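Local coordinates for putative cell invasion protein with MAC/Perforin domain (Bacteroides thetaiotaomicron VPI-5482, PDB 3KK7), which is of unproven function but belongs to the membrane-attack complex/perforin (MACPF) family, whose best-known members form pores in membranes, and may act in cell invasion, at residues A[52-63]-A[208-218]; A[91-99]-A[170-179]. One frame throughout, in Å; residues are numbered along the deposited sequence.

Interaction 1 (A[52-63]-A[208-218]); sequences ATDFLGCSYAVE and YGEFVLTGYYT
The short strand 58-60 pairs antiparallel with 211-213, the first part of strand 211-218, in a buried contact within the central sheet of the MACPF domain. S59 and V212 form a non-hydrogen-bonded pair, flanked by a nearly straight bond (174°) from L213 N to C58 O at 2.8 Å and one from G57 N to L213 O. Y60 and F211 form the next, hydrogen-bonded pair. Both E210 and F211 face Y60, a classic beta bulge: Y60 O receives E210 N at 3.1 Å and, more weakly, F211 N. G209, the first residue past helix 201-208, has positive phi, and a beta carbon there would run into Y60 O, so glycine suits it.

E210 suits its place because its carboxylate takes two backbone N-H groups at once. The chain bends at chi2 (95°), bringing OE1 to V62 N (2.9 Å) and OE2 to E63 N (3.0 Å); each oxygen uses its syn lone pair, and the pair of bonds fixes the rotation of the flat group. A water bridges E210 OE2 and E63 OE1, which probably eases the closeness of two acids. S59 turns OG between its backbone N and carbonyl carbon (chi1 62°), from where it donates to Y208 O at 2.7 Å.

At the far end Y216 sends its OH to the backbone of A52-F55. It donates to a lone pair of A52 O, in the carbonyl plane, at 2.5 Å, and weakly accepts F55 N. L56 CD1 lies 3.6 Å from Y216 CE2, while L213 places CD1 against F55 O and CD2 3.9 Å from Y60 CD2. G57 holds the third position of the type II turn F55-C58, where positive phi favours glycine.

Strand 75-76 borders 58-60 through backbone bonds of S59 with K76 and Y77, and strands 334-338 and 343-345 pack against Y60 and L213.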
loop_
_atom_site.group_PDB
_atom_site.type_symbol
_atom_site.label_atom_id
_atom_site.label_comp_id
_atom_site.label_asym_id
_atom_site.label_seq_id
_atom_site.Cartn_x
_atom_site.Cartn_y
_atom_site.Cartn_z
ATOM N N ALA A 52 -9.427 -21.544 3.444
ATOM C CA ALA A 52 -10.015 -20.224 3.366
ATOM C C ALA A 52 -9.572 -19.262 4.470
ATOM O O ALA A 52 -9.743 -18.063 4.344
ATOM C CB ALA A 52 -11.535 -20.370 3.373
ATOM N N THR A 53 -8.993 -19.784 5.541
ATOM C CA THR A 53 -8.593 -18.960 6.661
ATOM C C THR A 53 -7.164 -18.415 6.491
ATOM O O THR A 53 -6.749 -17.484 7.189
ATOM C CB THR A 53 -8.744 -19.752 8.002
ATOM O OG1 THR A 53 -7.617 -20.614 8.185
ATOM C CG2 THR A 53 -10.052 -20.580 8.022
ATOM N N ASP A 54 -6.409 -18.977 5.558
ATOM C CA ASP A 54 -5.015 -18.557 5.358
ATOM C C ASP A 54 -4.841 -17.219 4.640
ATOM O O ASP A 54 -3.722 -16.804 4.475
ATOM C CB ASP A 54 -4.220 -19.610 4.550
ATOM C CG ASP A 54 -4.066 -20.940 5.263
ATOM O OD1 ASP A 54 -3.741 -20.977 6.475
ATOM O OD2 ASP A 54 -4.219 -21.957 4.565
ATOM N N PHE A 55 -5.896 -16.556 4.172
ATOM C CA PHE A 55 -5.685 -15.271 3.484
ATOM C C PHE A 55 -5.502 -14.111 4.454
ATOM O O PHE A 55 -5.056 -13.043 4.060
ATOM C CB PHE A 55 -6.817 -14.952 2.516
ATOM C CG PHE A 55 -6.967 -15.963 1.454
ATOM C CD1 PHE A 55 -6.118 -15.971 0.387
ATOM C CD2 PHE A 55 -7.925 -16.943 1.542
ATOM C CE1 PHE A 55 -6.222 -16.942 -0.589
ATOM C CE2 PHE A 55 -8.043 -17.923 0.548
ATOM C CZ PHE A 55 -7.188 -17.922 -0.505
ATOM N N LEU A 56 -5.839 -14.325 5.718
ATOM C CA LEU A 56 -5.820 -13.250 6.681
ATOM C C LEU A 56 -4.388 -12.788 6.901
ATOM O O LEU A 56 -3.490 -13.594 6.998
ATOM C CB LEU A 56 -6.443 -13.713 7.998
ATOM C CG LEU A 56 -7.080 -12.611 8.845
ATOM C CD1 LEU A 56 -8.248 -11.962 8.131
ATOM C CD2 LEU A 56 -7.520 -13.226 10.197
ATOM N N GLY A 57 -4.188 -11.479 6.932
ATOM C CA GLY A 57 -2.863 -10.892 7.134
ATOM C C GLY A 57 -1.947 -10.931 5.921
ATOM O O GLY A 57 -0.739 -10.628 6.046
ATOM N N CYS A 58 -2.499 -11.333 4.772
ATOM C CA CYS A 58 -1.768 -11.283 3.511
ATOM C C CYS A 58 -1.985 -9.982 2.796
ATOM O O CYS A 58 -2.997 -9.312 2.982
ATOM C CB CYS A 58 -2.166 -12.403 2.547
ATOM S SG CYS A 58 -1.600 -13.982 3.134
ATOM N N SER A 59 -1.022 -9.650 1.954
ATOM C CA SER A 59 -1.158 -8.499 1.099
ATOM C C SER A 59 -2.238 -8.789 0.049
ATOM O O SER A 59 -2.540 -9.953 -0.283
ATOM C CB SER A 59 0.169 -8.202 0.431
ATOM O OG SER A 59 0.534 -9.316 -0.369
ATOM N N TYR A 60 -2.803 -7.709 -0.464
ATOM C CA TYR A 60 -3.858 -7.756 -1.425
ATOM C C TYR A 60 -3.524 -6.797 -2.577
ATOM O O TYR A 60 -3.136 -5.642 -2.335
ATOM C CB TYR A 60 -5.178 -7.382 -0.749
ATOM C CG TYR A 60 -6.334 -7.450 -1.698
ATOM C CD1 TYR A 60 -6.696 -6.351 -2.478
ATOM C CD2 TYR A 60 -7.047 -8.624 -1.853
ATOM C CE1 TYR A 60 -7.756 -6.426 -3.387
ATOM C CE2 TYR A 60 -8.107 -8.703 -2.742
ATOM C CZ TYR A 60 -8.452 -7.610 -3.509
ATOM O OH TYR A 60 -9.492 -7.739 -4.382
ATOM N N ALA A 61 -3.693 -7.270 -3.816
ATOM C CA ALA A 61 -3.297 -6.507 -5.020
ATOM C C ALA A 61 -4.462 -5.835 -5.725
ATOM O O ALA A 61 -5.379 -6.500 -6.210
ATOM C CB ALA A 61 -2.588 -7.425 -6.002
ATOM N N VAL A 62 -4.422 -4.515 -5.792
ATOM C CA VAL A 62 -5.490 -3.761 -6.445
ATOM C C VAL A 62 -5.079 -3.504 -7.898
ATOM O O VAL A 62 -5.645 -4.090 -8.810
ATOM C CB VAL A 62 -5.810 -2.413 -5.709
ATOM C CG1 VAL A 62 -6.838 -1.577 -6.495
ATOM C CG2 VAL A 62 -6.306 -2.658 -4.273
ATOM N N GLU A 63 -4.056 -2.664 -8.088
ATOM C CA GLU A 63 -3.612 -2.236 -9.420
ATOM C C GLU A 63 -3.261 -3.371 -10.344
ATOM O O GLU A 63 -3.574 -3.329 -11.524
ATOM C CB GLU A 63 -2.372 -1.334 -9.314
ATOM C CG GLU A 63 -1.981 -0.628 -10.626
ATOM C CD GLU A 63 -0.884 0.424 -10.427
ATOM O OE1 GLU A 63 -0.093 0.349 -9.472
ATOM O OE2 GLU A 63 -0.819 1.362 -11.232
ATOM N N TYR A 208 4.010 -7.182 -3.434
ATOM C CA TYR A 208 2.964 -7.504 -2.461
ATOM C C TYR A 208 1.558 -6.987 -2.813
ATOM O O TYR A 208 0.569 -7.636 -2.480
ATOM C CB TYR A 208 3.335 -6.963 -1.072
ATOM C CG TYR A 208 4.322 -7.833 -0.362
ATOM C CD1 TYR A 208 5.668 -7.741 -0.643
ATOM C CD2 TYR A 208 3.907 -8.800 0.546
ATOM C CE1 TYR A 208 6.596 -8.562 -0.011
ATOM C CE2 TYR A 208 4.831 -9.626 1.183
ATOM C CZ TYR A 208 6.163 -9.495 0.890
ATOM O OH TYR A 208 7.082 -10.279 1.486
ATOM N N GLY A 209 1.469 -5.843 -3.497
ATOM C CA GLY A 209 0.217 -5.098 -3.566
ATOM C C GLY A 209 0.210 -3.968 -2.535
ATOM O O GLY A 209 1.241 -3.663 -1.923
ATOM N N GLU A 210 -0.959 -3.372 -2.311
ATOM C CA GLU A 210 -1.056 -2.146 -1.544
ATOM C C GLU A 210 -1.689 -2.282 -0.171
ATOM O O GLU A 210 -1.551 -1.388 0.656
ATOM C CB GLU A 210 -1.825 -1.094 -2.355
ATOM C CG GLU A 210 -1.340 -0.917 -3.840
ATOM C CD GLU A 210 -2.160 -1.754 -4.803
ATOM O OE1 GLU A 210 -2.553 -2.851 -4.392
ATOM O OE2 GLU A 210 -2.457 -1.331 -5.940
ATOM N N PHE A 211 -2.359 -3.396 0.096
ATOM C CA PHE A 211 -3.150 -3.511 1.313
ATOM C C PHE A 211 -2.998 -4.845 2.015
ATOM O O PHE A 211 -2.529 -5.831 1.427
ATOM C CB PHE A 211 -4.611 -3.278 0.987
ATOM C CG PHE A 211 -4.893 -1.892 0.487
ATOM C CD1 PHE A 211 -5.006 -0.844 1.374
ATOM C CD2 PHE A 211 -5.055 -1.646 -0.870
ATOM C CE1 PHE A 211 -5.249 0.437 0.921
ATOM C CE2 PHE A 211 -5.308 -0.366 -1.327
ATOM C CZ PHE A 211 -5.401 0.672 -0.433
ATOM N N VAL A 212 -3.382 -4.857 3.295
ATOM C CA VAL A 212 -3.363 -6.096 4.089
ATOM C C VAL A 212 -4.785 -6.538 4.406
ATOM O O VAL A 212 -5.616 -5.741 4.847
ATOM C CB VAL A 212 -2.550 -5.937 5.368
ATOM C CG1 VAL A 212 -2.418 -7.259 6.061
ATOM C CG2 VAL A 212 -1.199 -5.388 5.046
ATOM N N LEU A 213 -5.062 -7.815 4.165
ATOM C CA LEU A 213 -6.390 -8.386 4.448
ATOM C C LEU A 213 -6.647 -8.531 5.971
ATOM O O LEU A 213 -5.995 -9.322 6.620
ATOM C CB LEU A 213 -6.533 -9.764 3.754
ATOM C CG LEU A 213 -6.678 -9.702 2.225
ATOM C CD1 LEU A 213 -6.192 -10.991 1.537
ATOM C CD2 LEU A 213 -8.126 -9.367 1.784
ATOM N N THR A 214 -7.612 -7.780 6.498
ATOM C CA THR A 214 -8.053 -7.857 7.884
ATOM C C THR A 214 -9.498 -8.341 8.048
ATOM O O THR A 214 -9.877 -8.790 9.154
ATOM C CB THR A 214 -7.986 -6.475 8.580
ATOM O OG1 THR A 214 -8.877 -5.565 7.921
ATOM C CG2 THR A 214 -6.576 -5.900 8.579
ATOM N N GLY A 215 -10.311 -8.228 6.987
ATOM C CA GLY A 215 -11.738 -8.619 7.048
ATOM C C GLY A 215 -12.335 -9.086 5.722
ATOM O O GLY A 215 -12.526 -8.310 4.798
ATOM N N TYR A 216 -12.650 -10.368 5.610
ATOM C CA TYR A 216 -13.226 -10.875 4.375
ATOM C C TYR A 216 -14.290 -11.907 4.614
ATOM O O TYR A 216 -14.510 -12.313 5.751
ATOM C CB TYR A 216 -12.141 -11.445 3.468
ATOM C CG TYR A 216 -11.330 -12.636 3.970
ATOM C CD1 TYR A 216 -11.724 -13.945 3.709
ATOM C CD2 TYR A 216 -10.107 -12.434 4.633
ATOM C CE1 TYR A 216 -10.939 -15.026 4.108
ATOM C CE2 TYR A 216 -9.324 -13.498 5.056
ATOM C CZ TYR A 216 -9.730 -14.799 4.793
ATOM O OH TYR A 216 -8.912 -15.846 5.229
ATOM N N TYR A 217 -14.952 -12.311 3.527
ATOM C CA TYR A 217 -15.950 -13.375 3.562
ATOM C C TYR A 217 -15.437 -14.595 2.840
ATOM O O TYR A 217 -14.609 -14.483 1.937
ATOM C CB TYR A 217 -17.227 -12.911 2.898
ATOM C CG TYR A 217 -17.898 -11.776 3.617
ATOM C CD1 TYR A 217 -18.705 -12.013 4.717
ATOM C CD2 TYR A 217 -17.725 -10.459 3.197
ATOM C CE1 TYR A 217 -19.335 -10.975 5.361
ATOM C CE2 TYR A 217 -18.345 -9.422 3.834
ATOM C CZ TYR A 217 -19.144 -9.690 4.919
ATOM O OH TYR A 217 -19.750 -8.673 5.566
ATOM N N THR A 218 -15.911 -15.771 3.264
ATOM C CA THR A 218 -15.588 -17.017 2.580
ATOM C C THR A 218 -16.818 -17.679 2.034
ATOM O O THR A 218 -17.919 -17.512 2.573
ATOM C CB THR A 218 -14.917 -18.041 3.487
ATOM O OG1 THR A 218 -15.779 -18.334 4.593
ATOM C CG2 THR A 218 -13.564 -17.531 3.948
HETATM O O HOH W 1 -0.842 0.587 -6.633
#

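Interaction 2 (A[91-99]-A[170-179]); sequences SYINPKELR and MLNLQTAPSA. With EDO (1,2-ethanediol), chain D.
Y92 lays its ring across Q174 and A179, where strand 93-99 leaves a 3-10 turn and strand 170-173 gives way to a loop. Q174 CG sits over one face of the ring, and Y92 CE1 touches A179 CB at 3.6 Å. A179, with only a methyl group, suits so close an approach of helix 177-186. Q174 holds CG anti to its backbone N (chi1 172°) and bends at chi2, bringing OE1 to A176 N, of the N-cap residue, at 3.1 Å, the N-H lying above the amide plane. Trading Y92 for an alanine would probably open a gap beside A179 and leave the Q174 chain without the ring it lies against.

The strands run antiparallel. Q174 N gives Y92 O a bond of 2.8 Å, and N94 and N172 form a hydrogen-bonded pair, its N94 N bond weak. A water lies between N94 O (2.8 Å) and N172 OD1 (2.7 Å), while N172 ND2 is hydrogen-bonded to Q339 OE1. L98 CD1 meets selenomethionine M170 at CB, 3.9 Å away. Backbone bonds thus set the alignment; I93 and L173 pack on helix 82-88, while the N94 and N172 face is mixed, with the water and M170 both on it.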
loop_
_atom_site.group_PDB
_atom_site.type_symbol
_atom_site.label_atom_id
_atom_site.label_comp_id
_atom_site.label_asym_id
_atom_site.label_seq_id
_atom_site.Cartn_x
_atom_site.Cartn_y
_atom_site.Cartn_z
ATOM N N SER A 91 -6.644 -14.967 20.317
ATOM C CA SER A 91 -7.854 -14.158 20.182
ATOM C C SER A 91 -7.691 -13.057 19.119
ATOM O O SER A 91 -8.645 -12.387 18.855
ATOM C CB SER A 91 -8.249 -13.542 21.532
ATOM O OG SER A 91 -7.346 -12.507 21.884
ATOM N N TYR A 92 -6.510 -12.899 18.511
ATOM C CA TYR A 92 -6.329 -11.927 17.424
ATOM C C TYR A 92 -7.106 -12.299 16.167
ATOM O O TYR A 92 -7.314 -11.456 15.301
ATOM C CB TYR A 92 -4.835 -11.736 17.061
ATOM C CG TYR A 92 -4.114 -10.660 17.881
ATOM C CD1 TYR A 92 -3.439 -9.601 17.267
ATOM C CD2 TYR A 92 -4.118 -10.713 19.272
ATOM C CE1 TYR A 92 -2.792 -8.621 18.028
ATOM C CE2 TYR A 92 -3.481 -9.752 20.029
ATOM C CZ TYR A 92 -2.818 -8.712 19.416
ATOM O OH TYR A 92 -2.204 -7.790 20.219
ATOM N N ILE A 93 -7.494 -13.565 16.045
ATOM C CA ILE A 93 -8.283 -14.017 14.910
ATOM C C ILE A 93 -9.676 -14.232 15.432
ATOM O O ILE A 93 -9.842 -14.538 16.576
ATOM C CB ILE A 93 -7.732 -15.319 14.275
ATOM C CG1 ILE A 93 -8.398 -15.534 12.907
ATOM C CG2 ILE A 93 -7.962 -16.530 15.189
ATOM C CD1 ILE A 93 -7.668 -16.512 11.966
ATOM N N ASN A 94 -10.676 -14.065 14.591
ATOM C CA ASN A 94 -12.052 -14.152 15.020
ATOM C C ASN A 94 -12.920 -14.586 13.858
ATOM O O ASN A 94 -13.328 -13.757 13.052
ATOM C CB ASN A 94 -12.497 -12.788 15.527
ATOM C CG ASN A 94 -13.978 -12.738 15.865
ATOM O OD1 ASN A 94 -14.659 -13.771 15.905
ATOM N ND2 ASN A 94 -14.492 -11.526 16.090
ATOM N N PRO A 95 -13.187 -15.891 13.751
ATOM C CA PRO A 95 -14.067 -16.418 12.713
ATOM C C PRO A 95 -15.512 -16.415 13.142
ATOM O O PRO A 95 -15.787 -16.487 14.314
ATOM C CB PRO A 95 -13.587 -17.867 12.540
ATOM C CG PRO A 95 -12.708 -18.176 13.724
ATOM C CD PRO A 95 -12.642 -16.963 14.605
ATOM N N LYS A 96 -16.428 -16.294 12.198
ATOM C CA LYS A 96 -17.865 -16.368 12.488
ATOM C C LYS A 96 -18.591 -17.053 11.340
ATOM O O LYS A 96 -18.507 -16.617 10.200
ATOM C CB LYS A 96 -18.494 -14.984 12.748
ATOM C CG LYS A 96 -20.038 -14.983 12.626
ATOM C CD LYS A 96 -20.756 -13.983 13.531
ATOM C CE LYS A 96 -22.077 -14.585 14.000
ATOM N NZ LYS A 96 -22.964 -13.613 14.674
ATOM N N GLU A 97 -19.290 -18.134 11.655
ATOM C CA GLU A 97 -20.161 -18.797 10.703
ATOM C C GLU A 97 -21.193 -17.811 10.130
ATOM O O GLU A 97 -21.740 -16.971 10.854
ATOM C CB GLU A 97 -20.922 -19.959 11.379
ATOM C CG GLU A 97 -20.533 -21.376 10.907
ATOM C CD GLU A 97 -21.759 -22.329 10.874
ATOM O OE1 GLU A 97 -22.066 -22.909 11.947
ATOM O OE2 GLU A 97 -22.412 -22.483 9.787
ATOM N N LEU A 98 -21.420 -17.915 8.822
ATOM C CA LEU A 98 -22.533 -17.259 8.140
ATOM C C LEU A 98 -23.247 -18.264 7.252
ATOM O O LEU A 98 -22.689 -19.291 6.875
ATOM C CB LEU A 98 -22.036 -16.160 7.257
ATOM C CG LEU A 98 -21.938 -14.813 7.917
ATOM C CD1 LEU A 98 -21.060 -13.984 6.992
ATOM C CD2 LEU A 98 -23.320 -14.217 8.085
ATOM N N ARG A 99 -24.500 -17.989 6.934
ATOM C CA ARG A 99 -25.209 -18.833 6.000
ATOM C C ARG A 99 -26.182 -17.898 5.308
ATOM O O ARG A 99 -27.327 -17.748 5.728
ATOM C CB ARG A 99 -25.912 -20.028 6.694
ATOM C CG ARG A 99 -25.035 -21.027 7.551
ATOM C CD ARG A 99 -23.970 -21.823 6.747
HETATM N N MSE A 170 -16.776 -15.781 7.660
HETATM C CA MSE A 170 -16.378 -14.419 7.905
HETATM C C MSE A 170 -15.130 -14.503 8.783
HETATM O O MSE A 170 -15.143 -15.195 9.805
HETATM C CB MSE A 170 -17.541 -13.799 8.648
HETATM C CG MSE A 170 -17.429 -12.384 8.937
HETATM SE SE MSE A 170 -19.156 -11.706 9.631
HETATM C CE MSE A 170 -18.529 -9.836 9.769
ATOM N N LEU A 171 -14.041 -13.858 8.374
ATOM C CA LEU A 171 -12.800 -13.878 9.161
ATOM C C LEU A 171 -12.344 -12.490 9.417
ATOM O O LEU A 171 -12.353 -11.690 8.502
ATOM C CB LEU A 171 -11.664 -14.597 8.448
ATOM C CG LEU A 171 -11.601 -16.103 8.609
ATOM C CD1 LEU A 171 -12.704 -16.753 7.763
ATOM C CD2 LEU A 171 -10.225 -16.573 8.158
ATOM N N ASN A 172 -11.899 -12.226 10.644
ATOM C CA ASN A 172 -11.383 -10.919 11.024
ATOM C C ASN A 172 -10.095 -11.018 11.817
ATOM O O ASN A 172 -9.961 -11.894 12.675
ATOM C CB ASN A 172 -12.427 -10.162 11.830
ATOM C CG ASN A 172 -13.618 -9.748 10.988
ATOM O OD1 ASN A 172 -14.534 -10.553 10.756
ATOM N ND2 ASN A 172 -13.606 -8.498 10.501
ATOM N N LEU A 173 -9.144 -10.138 11.510
ATOM C CA LEU A 173 -7.960 -9.953 12.337
ATOM C C LEU A 173 -8.242 -8.756 13.211
ATOM O O LEU A 173 -8.849 -7.772 12.753
ATOM C CB LEU A 173 -6.731 -9.639 11.498
ATOM C CG LEU A 173 -5.371 -9.338 12.156
ATOM C CD1 LEU A 173 -4.770 -10.541 12.811
ATOM C CD2 LEU A 173 -4.454 -8.857 11.032
ATOM N N GLN A 174 -7.807 -8.843 14.462
ATOM C CA GLN A 174 -7.900 -7.756 15.421
ATOM C C GLN A 174 -7.217 -6.525 14.857
ATOM O O GLN A 174 -6.081 -6.611 14.435
ATOM C CB GLN A 174 -7.183 -8.182 16.703
ATOM C CG GLN A 174 -7.001 -7.098 17.759
ATOM C CD GLN A 174 -8.305 -6.549 18.247
ATOM O OE1 GLN A 174 -8.414 -5.350 18.474
ATOM N NE2 GLN A 174 -9.313 -7.410 18.398
ATOM N N THR A 175 -7.892 -5.384 14.848
ATOM C CA THR A 175 -7.258 -4.184 14.308
ATOM C C THR A 175 -7.146 -2.988 15.259
ATOM O O THR A 175 -6.835 -1.886 14.813
ATOM C CB THR A 175 -7.905 -3.775 12.971
ATOM O OG1 THR A 175 -9.299 -3.581 13.160
ATOM C CG2 THR A 175 -7.651 -4.874 11.904
ATOM N N ALA A 176 -7.336 -3.182 16.562
ATOM C CA ALA A 176 -7.077 -2.086 17.487
ATOM C C ALA A 176 -5.636 -1.612 17.259
ATOM O O ALA A 176 -4.711 -2.440 17.115
ATOM C CB ALA A 176 -7.287 -2.481 18.944
ATOM N N PRO A 177 -5.451 -0.279 17.199
ATOM C CA PRO A 177 -4.135 0.302 16.926
ATOM C C PRO A 177 -3.029 -0.308 17.751
ATOM O O PRO A 177 -1.950 -0.537 17.218
ATOM C CB PRO A 177 -4.310 1.783 17.283
ATOM C CG PRO A 177 -5.759 2.064 17.023
ATOM C CD PRO A 177 -6.496 0.758 17.345
ATOM N N SER A 178 -3.292 -0.567 19.026
ATOM C CA SER A 178 -2.307 -1.178 19.921
ATOM C C SER A 178 -1.984 -2.635 19.522
ATOM O O SER A 178 -0.861 -3.111 19.698
ATOM C CB SER A 178 -2.788 -1.108 21.370
ATOM O OG SER A 178 -2.673 0.224 21.899
ATOM N N ALA A 179 -2.975 -3.338 18.999
ATOM C CA ALA A 179 -2.749 -4.627 18.396
ATOM C C ALA A 179 -1.835 -4.474 17.180
ATOM O O ALA A 179 -0.834 -5.168 17.052
ATOM C CB ALA A 179 -4.085 -5.237 17.978
HETATM C C1 EDO D . -6.199 0.252 21.666
HETATM O O1 EDO D . -5.534 0.540 20.462
HETATM C C2 EDO D . -5.972 1.477 22.512
HETATM O O2 EDO D . -6.482 2.570 21.732
HETATM O O HOH W 2 -15.699 -12.648 11.981
#

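Interactions 1 and 2 are two joints of one antiparallel sheet, their centres about 13 Å apart. Strands 211-218 and 157-173 are neighbours, so the order runs from 58-60 through these two to 93-108. Probable hydrogen bonds join them directly: L173 N lies 2.8 Å from T214 O, and L171 N 3.1 Å from Y216 O. Packing adds T53 CA against L171 CD2 at 3.3 Å. Along the chain, interaction 2 is nested within the loop that interaction 1 closes. Interaction 1 is the more buried, nearer the centre of the chain, whereas interaction 2 is only partly buried; the ethanediol at S178, probably from the crystallisation liquor, marks no known site.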